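Local coordinates for protein alginate lyase (PDB 5GMT) that probably cleaves alginate by lyase chemistry, as a polysaccharide lyase family 14 member with specificity for polymannuronate, at residues 127-140 and 148-160. Residues are numbered along the deposited sequence; the frame is centred on the assembly and turned at random.
Sequences CSGGSNPSSCFSLR and DGELYAYIPTNQE
Leu151 opens the contact by setting CD1 against Leu139 CB, 3.9 Å away, in the beta hairpin of strands 136-143 and 149-154, neighbours in one antiparallel sheet of the concanavalin-like sandwich. Val210, on strand 208-216 of the other sheet, touches both leucines, which places them between the sheets. Next, Tyr152 N donates to Arg140 O. The Tyr152 side chain, CG anti to the backbone N (chi1 -176°), runs alongside Arg140 and turns its ring edge to NH2; its hydroxyl bonds to Gly176 N, while the Arg140 guanidinium finds its main polar partner in Ser245. A water ties the strands together, donating to Tyr152 O and Ser138 OG and accepting from Arg140 N and NE. Ala153 CB, on the face of the leucines, meets Leu139 CD2. Tyr154 and Ser138 form a hydrogen-bonded pair, Ser138 N to Tyr154 O and Tyr154 N to Ser138 O, each 2.9 Å. The Tyr154 ring fills the bend of loop 127-135, which the Cys127-Cys136 disulfide ties to the strand. Ser128 CA makes a CH-pi contact over one ring face, 4.0 Å from the centroid, and Cys127 O lies over that same face while accepting a bond from Ser138 OG. Arg140 NH2 comes within 3.6 Å of Tyr154 CE1, with guanidinium and ring planes 56° apart. Next along the chain, Ile155 O accepts a bond from Asn132 ND2, 2.9 Å long and coming from above the carbonyl plane, while Asn132 OD1 nears Tyr154 CB. Cutting the Asn132 side chain back to an alanine is likely to leave Ile155 O without this donor and open a gap beside Tyr154 CB. Seen from the donor, Ile155 O lies near the plane of the Asn132 amide, 14° out of it.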
loop_
_atom_site.group_PDB
_atom_site.type_symbol
_atom_site.label_atom_id
_atom_site.label_comp_id
_atom_site.label_asym_id
_atom_site.label_seq_id
_atom_site.Cartn_x
_atom_site.Cartn_y
_atom_site.Cartn_z
ATOM N N CYS A 127 -1.036 12.638 -1.222
ATOM C CA CYS A 127 -2.143 12.067 -0.478
ATOM C C CYS A 127 -1.678 11.157 0.654
ATOM O O CYS A 127 -1.763 9.927 0.570
ATOM C CB CYS A 127 -3.080 11.314 -1.431
ATOM S SG CYS A 127 -4.197 12.465 -2.307
ATOM N N SER A 128 -1.191 11.783 1.721
ATOM C CA SER A 128 -0.745 11.055 2.899
ATOM C C SER A 128 -0.660 12.043 4.038
ATOM O O SER A 128 -0.732 13.248 3.810
ATOM C CB SER A 128 0.615 10.389 2.650
ATOM O OG SER A 128 1.631 11.370 2.520
ATOM N N GLY A 129 -0.462 11.559 5.258
ATOM C CA GLY A 129 -0.365 12.481 6.374
ATOM C C GLY A 129 -1.713 13.164 6.578
ATOM O O GLY A 129 -2.766 12.523 6.533
ATOM N N GLY A 130 -1.697 14.467 6.797
ATOM C CA GLY A 130 -2.957 15.161 6.973
ATOM C C GLY A 130 -3.422 15.789 5.676
ATOM O O GLY A 130 -4.311 16.645 5.691
ATOM N N SER A 131 -2.829 15.353 4.560
ATOM C CA SER A 131 -2.999 16.026 3.268
ATOM C C SER A 131 -3.840 15.238 2.256
ATOM O O SER A 131 -3.554 14.091 1.951
ATOM C CB SER A 131 -1.629 16.320 2.667
ATOM O OG SER A 131 -1.755 16.840 1.359
ATOM N N ASN A 132 -4.865 15.871 1.710
ATOM C CA ASN A 132 -5.701 15.187 0.729
ATOM C C ASN A 132 -6.206 16.152 -0.342
ATOM O O ASN A 132 -7.417 16.353 -0.485
ATOM C CB ASN A 132 -6.880 14.504 1.419
ATOM C CG ASN A 132 -7.592 13.492 0.506
ATOM O OD1 ASN A 132 -6.951 12.739 -0.222
ATOM N ND2 ASN A 132 -8.921 13.501 0.532
ATOM N N PRO A 133 -5.279 16.736 -1.108
ATOM C CA PRO A 133 -5.678 17.714 -2.121
ATOM C C PRO A 133 -6.341 17.023 -3.289
ATOM O O PRO A 133 -6.285 15.801 -3.396
ATOM C CB PRO A 133 -4.353 18.339 -2.545
ATOM C CG PRO A 133 -3.373 17.185 -2.403
ATOM C CD PRO A 133 -3.825 16.466 -1.149
ATOM N N SER A 134 -6.943 17.806 -4.171
ATOM C CA SER A 134 -7.673 17.253 -5.289
ATOM C C SER A 134 -6.744 16.902 -6.434
ATOM O O SER A 134 -7.101 17.078 -7.595
ATOM C CB SER A 134 -8.729 18.258 -5.766
ATOM O OG SER A 134 -9.658 17.636 -6.631
ATOM N N SER A 135 -5.542 16.432 -6.109
ATOM C CA SER A 135 -4.553 16.090 -7.124
ATOM C C SER A 135 -4.193 14.605 -7.119
ATOM O O SER A 135 -3.411 14.146 -7.958
ATOM C CB SER A 135 -3.278 16.924 -6.918
ATOM O OG SER A 135 -2.725 16.662 -5.643
ATOM N N CYS A 136 -4.762 13.850 -6.185
ATOM C CA CYS A 136 -4.295 12.484 -5.988
ATOM C C CYS A 136 -5.310 11.601 -5.289
ATOM O O CYS A 136 -6.309 12.078 -4.747
ATOM C CB CYS A 136 -2.980 12.498 -5.187
ATOM S SG CYS A 136 -3.037 13.454 -3.633
ATOM N N PHE A 137 -5.042 10.303 -5.312
ATOM C CA PHE A 137 -5.677 9.364 -4.391
ATOM C C PHE A 137 -4.623 8.328 -3.998
ATOM O O PHE A 137 -3.721 8.044 -4.777
ATOM C CB PHE A 137 -6.904 8.706 -5.029
ATOM C CG PHE A 137 -6.588 7.905 -6.268
ATOM C CD1 PHE A 137 -6.478 8.527 -7.509
ATOM C CD2 PHE A 137 -6.405 6.533 -6.192
ATOM C CE1 PHE A 137 -6.187 7.788 -8.649
ATOM C CE2 PHE A 137 -6.112 5.785 -7.329
ATOM C CZ PHE A 137 -6.001 6.419 -8.562
ATOM N N SER A 138 -4.703 7.780 -2.794
ATOM C CA SER A 138 -3.746 6.739 -2.438
ATOM C C SER A 138 -4.465 5.587 -1.774
ATOM O O SER A 138 -5.421 5.793 -1.021
ATOM C CB SER A 138 -2.632 7.289 -1.538
ATOM O OG SER A 138 -3.112 7.672 -0.263
ATOM N N LEU A 139 -3.997 4.375 -2.064
ATOM C CA LEU A 139 -4.694 3.174 -1.649
ATOM C C LEU A 139 -3.737 2.175 -1.016
ATOM O O LEU A 139 -3.703 1.004 -1.394
ATOM C CB LEU A 139 -5.416 2.539 -2.843
ATOM C CG LEU A 139 -6.439 3.454 -3.540
ATOM C CD1 LEU A 139 -6.869 2.901 -4.912
ATOM C CD2 LEU A 139 -7.660 3.725 -2.642
ATOM N N ARG A 140 -2.947 2.650 -0.063
ATOM C CA ARG A 140 -2.152 1.757 0.783
ATOM C C ARG A 140 -3.027 0.775 1.568
ATOM O O ARG A 140 -4.238 0.956 1.698
ATOM C CB ARG A 140 -1.306 2.569 1.759
ATOM C CG ARG A 140 -0.253 3.422 1.087
ATOM C CD ARG A 140 0.420 4.302 2.109
ATOM N NE ARG A 140 -0.459 5.381 2.569
ATOM C CZ ARG A 140 -0.109 6.322 3.436
ATOM N NH1 ARG A 140 1.120 6.348 3.953
ATOM N NH2 ARG A 140 -1.000 7.247 3.786
ATOM N N ASP A 148 -5.217 -7.424 12.139
ATOM C CA ASP A 148 -6.340 -7.141 11.242
ATOM C C ASP A 148 -5.873 -6.232 10.094
ATOM O O ASP A 148 -5.135 -5.288 10.319
ATOM C CB ASP A 148 -7.494 -6.467 11.991
ATOM C CG ASP A 148 -8.365 -7.455 12.751
ATOM O OD1 ASP A 148 -8.377 -8.651 12.390
ATOM O OD2 ASP A 148 -9.044 -7.020 13.707
ATOM N N GLY A 149 -6.305 -6.520 8.874
ATOM C CA GLY A 149 -5.936 -5.685 7.743
ATOM C C GLY A 149 -7.055 -4.785 7.259
ATOM O O GLY A 149 -8.225 -4.994 7.584
ATOM N N GLU A 150 -6.695 -3.790 6.456
ATOM C CA GLU A 150 -7.684 -2.903 5.862
ATOM C C GLU A 150 -7.114 -2.251 4.619
ATOM O O GLU A 150 -5.895 -2.219 4.426
ATOM C CB GLU A 150 -8.112 -1.823 6.862
ATOM C CG GLU A 150 -7.053 -0.743 7.051
ATOM C CD GLU A 150 -7.405 0.264 8.143
ATOM O OE1 GLU A 150 -7.971 -0.133 9.182
ATOM O OE2 GLU A 150 -7.124 1.460 7.963
ATOM N N LEU A 151 -8.009 -1.737 3.784
ATOM C CA LEU A 151 -7.659 -0.743 2.771
ATOM C C LEU A 151 -7.625 0.616 3.467
ATOM O O LEU A 151 -8.550 0.949 4.181
ATOM C CB LEU A 151 -8.673 -0.745 1.622
ATOM C CG LEU A 151 -8.653 0.454 0.668
ATOM C CD1 LEU A 151 -7.312 0.532 -0.020
ATOM C CD2 LEU A 151 -9.771 0.375 -0.368
ATOM N N TYR A 152 -6.552 1.385 3.287
ATOM C CA TYR A 152 -6.412 2.669 3.966
ATOM C C TYR A 152 -6.347 3.758 2.917
ATOM O O TYR A 152 -5.276 4.047 2.375
ATOM C CB TYR A 152 -5.173 2.688 4.844
ATOM C CG TYR A 152 -5.004 3.945 5.662
ATOM C CD1 TYR A 152 -5.954 4.314 6.606
ATOM C CD2 TYR A 152 -3.874 4.747 5.512
ATOM C CE1 TYR A 152 -5.795 5.465 7.371
ATOM C CE2 TYR A 152 -3.699 5.902 6.283
ATOM C CZ TYR A 152 -4.669 6.250 7.208
ATOM O OH TYR A 152 -4.514 7.389 7.975
ATOM N N ALA A 153 -7.505 4.347 2.637
ATOM C CA ALA A 153 -7.689 5.133 1.424
ATOM C C ALA A 153 -7.708 6.640 1.662
ATOM O O ALA A 153 -8.464 7.141 2.497
ATOM C CB ALA A 153 -8.981 4.704 0.734
ATOM N N TYR A 154 -6.855 7.344 0.926
ATOM C CA TYR A 154 -6.991 8.783 0.744
ATOM C C TYR A 154 -7.733 8.999 -0.567
ATOM O O TYR A 154 -7.185 8.783 -1.643
ATOM C CB TYR A 154 -5.623 9.474 0.725
ATOM C CG TYR A 154 -5.057 9.725 2.099
ATOM C CD1 TYR A 154 -4.724 8.664 2.940
ATOM C CD2 TYR A 154 -4.858 11.019 2.559
ATOM C CE1 TYR A 154 -4.215 8.887 4.208
ATOM C CE2 TYR A 154 -4.343 11.253 3.830
ATOM C CZ TYR A 154 -4.020 10.191 4.642
ATOM O OH TYR A 154 -3.512 10.410 5.905
ATOM N N ILE A 155 -8.996 9.401 -0.475
ATOM C CA ILE A 155 -9.839 9.563 -1.650
ATOM C C ILE A 155 -10.626 10.867 -1.488
ATOM O O ILE A 155 -10.685 11.412 -0.398
ATOM C CB ILE A 155 -10.788 8.347 -1.822
ATOM C CG1 ILE A 155 -11.444 8.007 -0.487
ATOM C CG2 ILE A 155 -10.009 7.145 -2.321
ATOM C CD1 ILE A 155 -12.396 6.777 -0.540
ATOM N N PRO A 156 -11.197 11.392 -2.581
ATOM C CA PRO A 156 -11.929 12.668 -2.506
ATOM C C PRO A 156 -13.040 12.696 -1.448
ATOM O O PRO A 156 -13.622 11.673 -1.097
ATOM C CB PRO A 156 -12.515 12.809 -3.913
ATOM C CG PRO A 156 -11.518 12.119 -4.788
ATOM C CD PRO A 156 -11.006 10.943 -3.973
ATOM N N THR A 157 -13.341 13.884 -0.936
ATOM C CA THR A 157 -14.352 13.978 0.106
ATOM C C THR A 157 -15.767 13.709 -0.410
ATOM O O THR A 157 -16.650 13.372 0.365
ATOM C CB THR A 157 -14.322 15.365 0.793
ATOM O OG1 THR A 157 -14.626 16.381 -0.162
ATOM C CG2 THR A 157 -12.940 15.633 1.373
ATOM N N ASN A 158 -15.989 13.843 -1.715
ATOM C CA ASN A 158 -17.345 13.662 -2.234
ATOM C C ASN A 158 -17.639 12.200 -2.606
ATOM O O ASN A 158 -17.765 11.842 -3.773
ATOM C CB ASN A 158 -17.606 14.594 -3.430
ATOM C CG ASN A 158 -16.663 14.362 -4.589
ATOM O OD1 ASN A 158 -15.476 14.112 -4.404
ATOM N ND2 ASN A 158 -17.192 14.459 -5.812
ATOM N N GLN A 159 -17.772 11.358 -1.592
ATOM C CA GLN A 159 -18.129 9.969 -1.820
ATOM C C GLN A 159 -19.644 9.846 -1.921
ATOM O O GLN A 159 -20.361 10.829 -1.750
ATOM C CB GLN A 159 -17.582 9.086 -0.695
ATOM C CG GLN A 159 -16.071 9.100 -0.606
ATOM C CD GLN A 159 -15.403 8.553 -1.865
ATOM O OE1 GLN A 159 -15.824 7.532 -2.418
ATOM N NE2 GLN A 159 -14.367 9.232 -2.323
ATOM N N GLU A 160 -20.129 8.638 -2.190
ATOM C CA GLU A 160 -21.565 8.402 -2.348
ATOM C C GLU A 160 -22.332 8.753 -1.082
ATOM O O GLU A 160 -21.761 8.776 0.008
ATOM C CB GLU A 160 -21.821 6.942 -2.717
ATOM C CG GLU A 160 -21.336 5.967 -1.657
ATOM C CD GLU A 160 -21.855 4.556 -1.855
ATOM O OE1 GLU A 160 -22.600 4.308 -2.832
ATOM O OE2 GLU A 160 -21.517 3.695 -1.025
HETATM O O HOH W 1 -3.131 5.507 1.397
#